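Local coordinates for cellulase (Clostridium cellulovorans, PDB 6UI3), which is a broad-specificity family 5 endoglucanase domain, probably cutting beta-1,4-glucan chains, from a larger protein with dockerin and carbohydrate-binding modules, at residues N77-P82 against W131-N136; R87-V92 against A135-D140. One frame throughout, in Å; residues are numbered along the deposited sequence. Where two conformers were deposited one is given.

Contact 1: N77-P82 against W131-N136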
loop_
_atom_site.group_PDB
_atom_site.type_symbol
_atom_site.label_atom_id
_atom_site.label_comp_id
_atom_site.label_asym_id
_atom_site.label_seq_id
_atom_site.Cartn_x
_atom_site.Cartn_y
_atom_site.Cartn_z
ATOM N N ASN A 77 -18.472 -11.682 15.887
ATOM C CA ASN A 77 -18.245 -10.260 16.103
ATOM C C ASN A 77 -16.837 -9.832 15.706
ATOM O O ASN A 77 -16.234 -8.958 16.327
ATOM C CB ASN A 77 -18.557 -9.821 17.530
ATOM C CG ASN A 77 -18.854 -8.335 17.622
ATOM O OD1 ASN A 77 -19.561 -7.786 16.774
ATOM N ND2 ASN A 77 -18.303 -7.676 18.629
ATOM N N TYR A 78 -16.307 -10.440 14.649
ATOM C CA TYR A 78 -15.077 -10.012 14.007
ATOM C C TYR A 78 -13.839 -10.226 14.875
ATOM O O TYR A 78 -12.828 -9.563 14.664
ATOM C CB TYR A 78 -15.140 -8.557 13.524
ATOM C CG TYR A 78 -16.455 -8.152 12.899
ATOM C CD1 TYR A 78 -16.944 -8.771 11.752
ATOM C CD2 TYR A 78 -17.178 -7.108 13.426
ATOM C CE1 TYR A 78 -18.140 -8.358 11.168
ATOM C CE2 TYR A 78 -18.379 -6.699 12.856
ATOM C CZ TYR A 78 -18.844 -7.327 11.731
ATOM O OH TYR A 78 -20.028 -6.902 11.157
ATOM N N THR A 79 -13.875 -11.157 15.826
ATOM C CA THR A 79 -12.680 -11.444 16.619
ATOM C C THR A 79 -11.675 -12.199 15.762
ATOM O O THR A 79 -11.989 -13.259 15.221
ATOM C CB THR A 79 -13.039 -12.267 17.850
ATOM O OG1 THR A 79 -13.980 -11.561 18.656
ATOM C CG2 THR A 79 -11.786 -12.571 18.684
ATOM N N ILE A 80 -10.461 -11.681 15.662
ATOM C CA ILE A 80 -9.428 -12.271 14.822
ATOM C C ILE A 80 -8.741 -13.414 15.561
ATOM O O ILE A 80 -8.350 -13.280 16.724
ATOM C CB ILE A 80 -8.423 -11.186 14.398
ATOM C CG1 ILE A 80 -9.126 -10.117 13.541
ATOM C CG2 ILE A 80 -7.233 -11.801 13.673
ATOM C CD1 ILE A 80 -8.394 -8.781 13.469
ATOM N N ASP A 81 -8.565 -14.522 14.879
ATOM C CA ASP A 81 -7.832 -15.658 15.432
ATOM C C ASP A 81 -6.444 -15.231 15.875
ATOM O O ASP A 81 -5.668 -14.739 15.044
ATOM C CB ASP A 81 -7.720 -16.702 14.320
ATOM C CG ASP A 81 -7.127 -18.017 14.784
ATOM O OD1 ASP A 81 -6.493 -18.066 15.852
ATOM O OD2 ASP A 81 -7.277 -19.008 14.040
ATOM N N PRO A 82 -6.069 -15.431 17.141
ATOM C CA PRO A 82 -4.697 -15.098 17.568
ATOM C C PRO A 82 -3.610 -15.729 16.716
ATOM O O PRO A 82 -2.530 -15.144 16.568
ATOM C CB PRO A 82 -4.661 -15.575 19.029
ATOM C CG PRO A 82 -6.110 -15.384 19.488
ATOM C CD PRO A 82 -6.911 -15.836 18.284
ATOM N N TRP A 131 -9.751 -2.717 13.540
ATOM C CA TRP A 131 -8.620 -1.842 13.824
ATOM C C TRP A 131 -8.313 -1.748 15.311
ATOM O O TRP A 131 -7.142 -1.606 15.678
ATOM C CB TRP A 131 -8.788 -0.447 13.197
ATOM C CG TRP A 131 -8.229 -0.445 11.811
ATOM C CD1 TRP A 131 -8.909 -0.295 10.628
ATOM C CD2 TRP A 131 -6.861 -0.668 11.468
ATOM N NE1 TRP A 131 -8.026 -0.393 9.566
ATOM C CE2 TRP A 131 -6.771 -0.645 10.058
ATOM C CE3 TRP A 131 -5.700 -0.890 12.219
ATOM C CZ2 TRP A 131 -5.557 -0.850 9.385
ATOM C CZ3 TRP A 131 -4.496 -1.103 11.551
ATOM C CH2 TRP A 131 -4.437 -1.080 10.147
ATOM N N THR A 132 -9.321 -1.820 16.183
ATOM C CA THR A 132 -9.031 -1.825 17.616
ATOM C C THR A 132 -8.157 -3.019 17.968
ATOM O O THR A 132 -7.198 -2.893 18.735
ATOM C CB THR A 132 -10.331 -1.838 18.423
ATOM O OG1 THR A 132 -11.065 -0.628 18.171
ATOM C CG2 THR A 132 -10.061 -1.897 19.913
ATOM N N GLN A 133 -8.459 -4.188 17.389
ATOM C CA GLN A 133 -7.647 -5.378 17.643
ATOM C C GLN A 133 -6.237 -5.262 17.070
ATOM O O GLN A 133 -5.261 -5.615 17.738
ATOM C CB GLN A 133 -8.330 -6.609 17.055
ATOM C CG GLN A 133 -9.589 -7.017 17.779
ATOM C CD GLN A 133 -10.292 -8.129 17.045
ATOM O OE1 GLN A 133 -9.946 -9.293 17.218
ATOM N NE2 GLN A 133 -11.246 -7.781 16.201
ATOM N N ILE A 134 -6.109 -4.835 15.816
ATOM C CA ILE A 134 -4.779 -4.707 15.216
ATOM C C ILE A 134 -3.955 -3.698 16.005
ATOM O O ILE A 134 -2.805 -3.953 16.381
ATOM C CB ILE A 134 -4.861 -4.310 13.726
ATOM C CG1 ILE A 134 -5.654 -5.332 12.913
ATOM C CG2 ILE A 134 -3.444 -4.135 13.141
ATOM C CD1 ILE A 134 -6.018 -4.854 11.531
ATOM N N ALA A 135 -4.536 -2.525 16.242
ATOM C CA ALA A 135 -3.838 -1.474 16.969
ATOM C C ALA A 135 -3.432 -1.950 18.359
ATOM O O ALA A 135 -2.291 -1.744 18.789
ATOM C CB ALA A 135 -4.717 -0.223 17.021
ATOM N N ASN A 136 -4.354 -2.586 19.086
ATOM C CA ASN A 136 -4.006 -3.037 20.429
ATOM C C ASN A 136 -2.861 -4.042 20.382
ATOM O O ASN A 136 -1.958 -4.006 21.226
ATOM C CB ASN A 136 -5.194 -3.681 21.149
ATOM C CG ASN A 136 -6.122 -2.684 21.781
ATOM O OD1 ASN A 136 -7.293 -2.980 21.994
ATOM N ND2 ASN A 136 -5.602 -1.531 22.144
#
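Gln133 shows how one side-chain amide can stand in for a backbone partner of a loop that has no regular structure, here at Tyr78 and Ile80. The tight part of the contact is a two-pronged grip: the NE2 of Gln133 donates to Tyr78 O (2.8 Å), while Ile80 N donates to the OE1 of Gln133 (2.9 Å). Both bonds are nearly straight, but they use the amide differently. Tyr78 O lies in the amide plane of Gln133, yet its own carbonyl is met from above its plane; Ile80 N comes in the plane of the Gln133 carbonyl, on a lone pair. Because one prong donates and the other accepts, a flipped amide would put like against like, which fixes its rotation; NE2 also bonds Ile129 O. Thr79 CA lies 3.5 Å from Gln133 OE1.

Apolar contact is looser. The tip of buried Ile80 lies beside the Gln133 chain, its CD1 4.4 Å from Ile134 CG1. The partly exposed Thr79 directs its CB away from the helix, with OG1 hydrogen-bonded to Asp75. The contact thus ties the loop between strand 62-65 and helix 82-96 to helix 120-137, which packs through Trp131 on helix 163-182.

Contact 2: R87-V92 against A135-D140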
loop_
_atom_site.group_PDB
_atom_site.type_symbol
_atom_site.label_atom_id
_atom_site.label_comp_id
_atom_site.label_asym_id
_atom_site.label_seq_id
_atom_site.Cartn_x
_atom_site.Cartn_y
_atom_site.Cartn_z
ATOM N N ARG A 87 0.748 -14.644 12.764
ATOM C CA ARG A 87 1.431 -14.766 11.480
ATOM C C ARG A 87 1.701 -13.395 10.874
ATOM O O ARG A 87 2.793 -13.134 10.361
ATOM C CB ARG A 87 0.627 -15.639 10.515
ATOM C CG ARG A 87 1.279 -15.827 9.149
ATOM C CD ARG A 87 2.655 -16.484 9.249
ATOM N NE ARG A 87 3.328 -16.463 7.956
ATOM C CZ ARG A 87 4.644 -16.490 7.785
ATOM N NH1 ARG A 87 5.475 -16.584 8.819
ATOM N NH2 ARG A 87 5.127 -16.394 6.548
ATOM N N VAL A 88 0.711 -12.508 10.902
ATOM C CA VAL A 88 0.917 -11.150 10.405
ATOM C C VAL A 88 2.078 -10.501 11.150
ATOM O O VAL A 88 2.957 -9.883 10.542
ATOM C CB VAL A 88 -0.383 -10.328 10.513
ATOM C CG1 VAL A 88 -0.118 -8.891 10.139
ATOM C CG2 VAL A 88 -1.485 -10.924 9.637
ATOM N N GLU A 89 2.100 -10.649 12.480
ATOM C CA GLU A 89 3.184 -10.095 13.285
ATOM C C GLU A 89 4.544 -10.681 12.899
ATOM O O GLU A 89 5.541 -9.957 12.843
ATOM C CB GLU A 89 2.872 -10.350 14.757
ATOM C CG GLU A 89 3.943 -9.865 15.712
ATOM C CD GLU A 89 3.559 -10.022 17.173
ATOM O OE1 GLU A 89 2.748 -10.914 17.485
ATOM O OE2 GLU A 89 4.077 -9.248 18.010
ATOM N N THR A 90 4.604 -11.990 12.638
ATOM C CA THR A 90 5.859 -12.612 12.218
ATOM C C THR A 90 6.370 -11.988 10.926
ATOM O O THR A 90 7.569 -11.699 10.797
ATOM C CB THR A 90 5.657 -14.124 12.071
ATOM O OG1 THR A 90 5.284 -14.678 13.342
ATOM C CG2 THR A 90 6.912 -14.809 11.564
ATOM N N VAL A 91 5.474 -11.772 9.961
ATOM C CA VAL A 91 5.872 -11.164 8.689
ATOM C C VAL A 91 6.274 -9.703 8.874
ATOM O O VAL A 91 7.276 -9.256 8.302
ATOM C CB VAL A 91 4.762 -11.361 7.642
ATOM C CG1 VAL A 91 5.110 -10.637 6.354
ATOM C CG2 VAL A 91 4.525 -12.838 7.375
ATOM N N VAL A 92 5.533 -8.943 9.689
ATOM C CA VAL A 92 5.952 -7.584 10.041
ATOM C C VAL A 92 7.395 -7.604 10.524
ATOM O O VAL A 92 8.219 -6.768 10.130
ATOM C CB VAL A 92 5.013 -6.976 11.098
ATOM C CG1 VAL A 92 5.618 -5.737 11.755
ATOM C CG2 VAL A 92 3.672 -6.621 10.462
ATOM N N ALA A 135 -4.536 -2.525 16.242
ATOM C CA ALA A 135 -3.838 -1.474 16.969
ATOM C C ALA A 135 -3.432 -1.950 18.359
ATOM O O ALA A 135 -2.291 -1.744 18.789
ATOM C CB ALA A 135 -4.717 -0.223 17.021
ATOM N N ASN A 136 -4.354 -2.586 19.086
ATOM C CA ASN A 136 -4.006 -3.037 20.429
ATOM C C ASN A 136 -2.861 -4.042 20.382
ATOM O O ASN A 136 -1.958 -4.006 21.226
ATOM C CB ASN A 136 -5.194 -3.681 21.149
ATOM C CG ASN A 136 -6.122 -2.684 21.781
ATOM O OD1 ASN A 136 -7.293 -2.980 21.994
ATOM N ND2 ASN A 136 -5.602 -1.531 22.144
ATOM N N HIS A 137 -2.885 -4.951 19.402
ATOM C CA HIS A 137 -1.848 -5.973 19.322
ATOM C C HIS A 137 -0.468 -5.352 19.132
ATOM O O HIS A 137 0.528 -5.833 19.693
ATOM C CB HIS A 137 -2.136 -6.936 18.171
ATOM C CG HIS A 137 -1.262 -8.144 18.199
ATOM N ND1 HIS A 137 -1.505 -9.188 19.057
ATOM C CD2 HIS A 137 -0.130 -8.460 17.526
ATOM C CE1 HIS A 137 -0.563 -10.106 18.908
ATOM N NE2 HIS A 137 0.280 -9.691 17.983
ATOM N N PHE A 138 -0.388 -4.298 18.326
ATOM C CA PHE A 138 0.878 -3.703 17.926
ATOM C C PHE A 138 1.165 -2.369 18.626
ATOM O O PHE A 138 2.038 -1.619 18.172
ATOM C CB PHE A 138 0.886 -3.488 16.406
ATOM C CG PHE A 138 0.944 -4.750 15.575
ATOM C CD1 PHE A 138 2.164 -5.371 15.344
ATOM C CD2 PHE A 138 -0.197 -5.293 14.990
ATOM C CE1 PHE A 138 2.256 -6.513 14.569
ATOM C CE2 PHE A 138 -0.119 -6.447 14.207
ATOM C CZ PHE A 138 1.117 -7.060 13.991
ATOM N N LYS A 139 0.508 -2.068 19.753
ATOM C CA LYS A 139 0.552 -0.695 20.253
ATOM C C LYS A 139 1.941 -0.270 20.724
ATOM O O LYS A 139 2.237 0.931 20.717
ATOM C CB LYS A 139 -0.497 -0.436 21.346
ATOM C CG LYS A 139 -0.305 -1.187 22.640
ATOM C CD LYS A 139 -1.376 -0.797 23.657
ATOM C CE LYS A 139 -1.349 -1.705 24.871
ATOM N NZ LYS A 139 -2.463 -1.393 25.801
ATOM N N ASP A 140 2.799 -1.200 21.143
ATOM C CA ASP A 140 4.142 -0.803 21.582
ATOM C C ASP A 140 5.183 -0.851 20.462
ATOM O O ASP A 140 6.361 -0.567 20.711
ATOM C CB ASP A 140 4.596 -1.588 22.833
ATOM C CG ASP A 140 5.089 -2.997 22.543
ATOM O OD1 ASP A 140 5.149 -3.416 21.377
ATOM O OD2 ASP A 140 5.457 -3.701 23.520
#
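Val88 meets the ring of Phe138 at the start of this contact, where helix 82-96 passes the end of helix 120-137. Its CG1 lies 4.4 Å from Phe138 CZ and approaches the ring obliquely, a light touch from a buried residue.

Glu89 comes next and carries the contact in two ways. Near the backbone, its CA sits at the edge of the Phe138 ring, 3.7 Å from CZ, and its CB lies almost as close, so the ring rim abuts the helix itself. Farther out, the side chain runs past Phe138 in the opposite direction: CG stands anti to the backbone N (chi1 178°) and the extended chain beyond it delivers the carboxylate to His137. There the NE2 of His137 donates to Glu89 OE1 over 2.8 Å, with an N-H...O angle of 165°. The oxygen lies close to the imidazole plane, at the ring's edge, whereas the N-H reaches it from above the carboxylate, the two planes being 77° apart. Tyr141 OH is hydrogen-bonded to the other oxygen, OE2, so that both oxygens of the carboxylate are hydrogen-bonded and its rotation is restricted. A negative carboxylate so near would probably favour the doubly protonated, charged imidazole.

One turn on, Val92 closes the apolar side, its CG2 lying 4.3 Å from Phe138 CE1. The same valine reaches Ala102 and Val104 of strand 101-105, and both it and Phe138 touch Leu145 of strand 145-148. His137 CD2 lies over the centre of one face of the Phe138 ring, joining the polar and apolar halves. Such packing of neighbouring helices against each other and against the strands beneath is that of the outer layer of a (beta/alpha)8, or TIM, barrel, the fold of family 5 glycoside hydrolases.

In the fold
Both contacts draw on helix 120-137, contact 2 also on the residues just past its end; they overlap at Ala135 and Asn136, and their centres are 11 Å apart. Contact 1 joins that helix to the loop leading into helix 82-96; contact 2 joins its end to helix 82-96 itself, so one partner is the lead-in to helix 82-96 and the other is the helix. Contact 1 is partly buried, its centre about 20 Å from the centre of the chain, and relies on an amide pairing with backbone atoms. Contact 2 is buried, its centre about 17 Å from that of the chain, and combines aromatic and aliphatic packing above the barrel strands with a histidine-carboxylate bond between side chains.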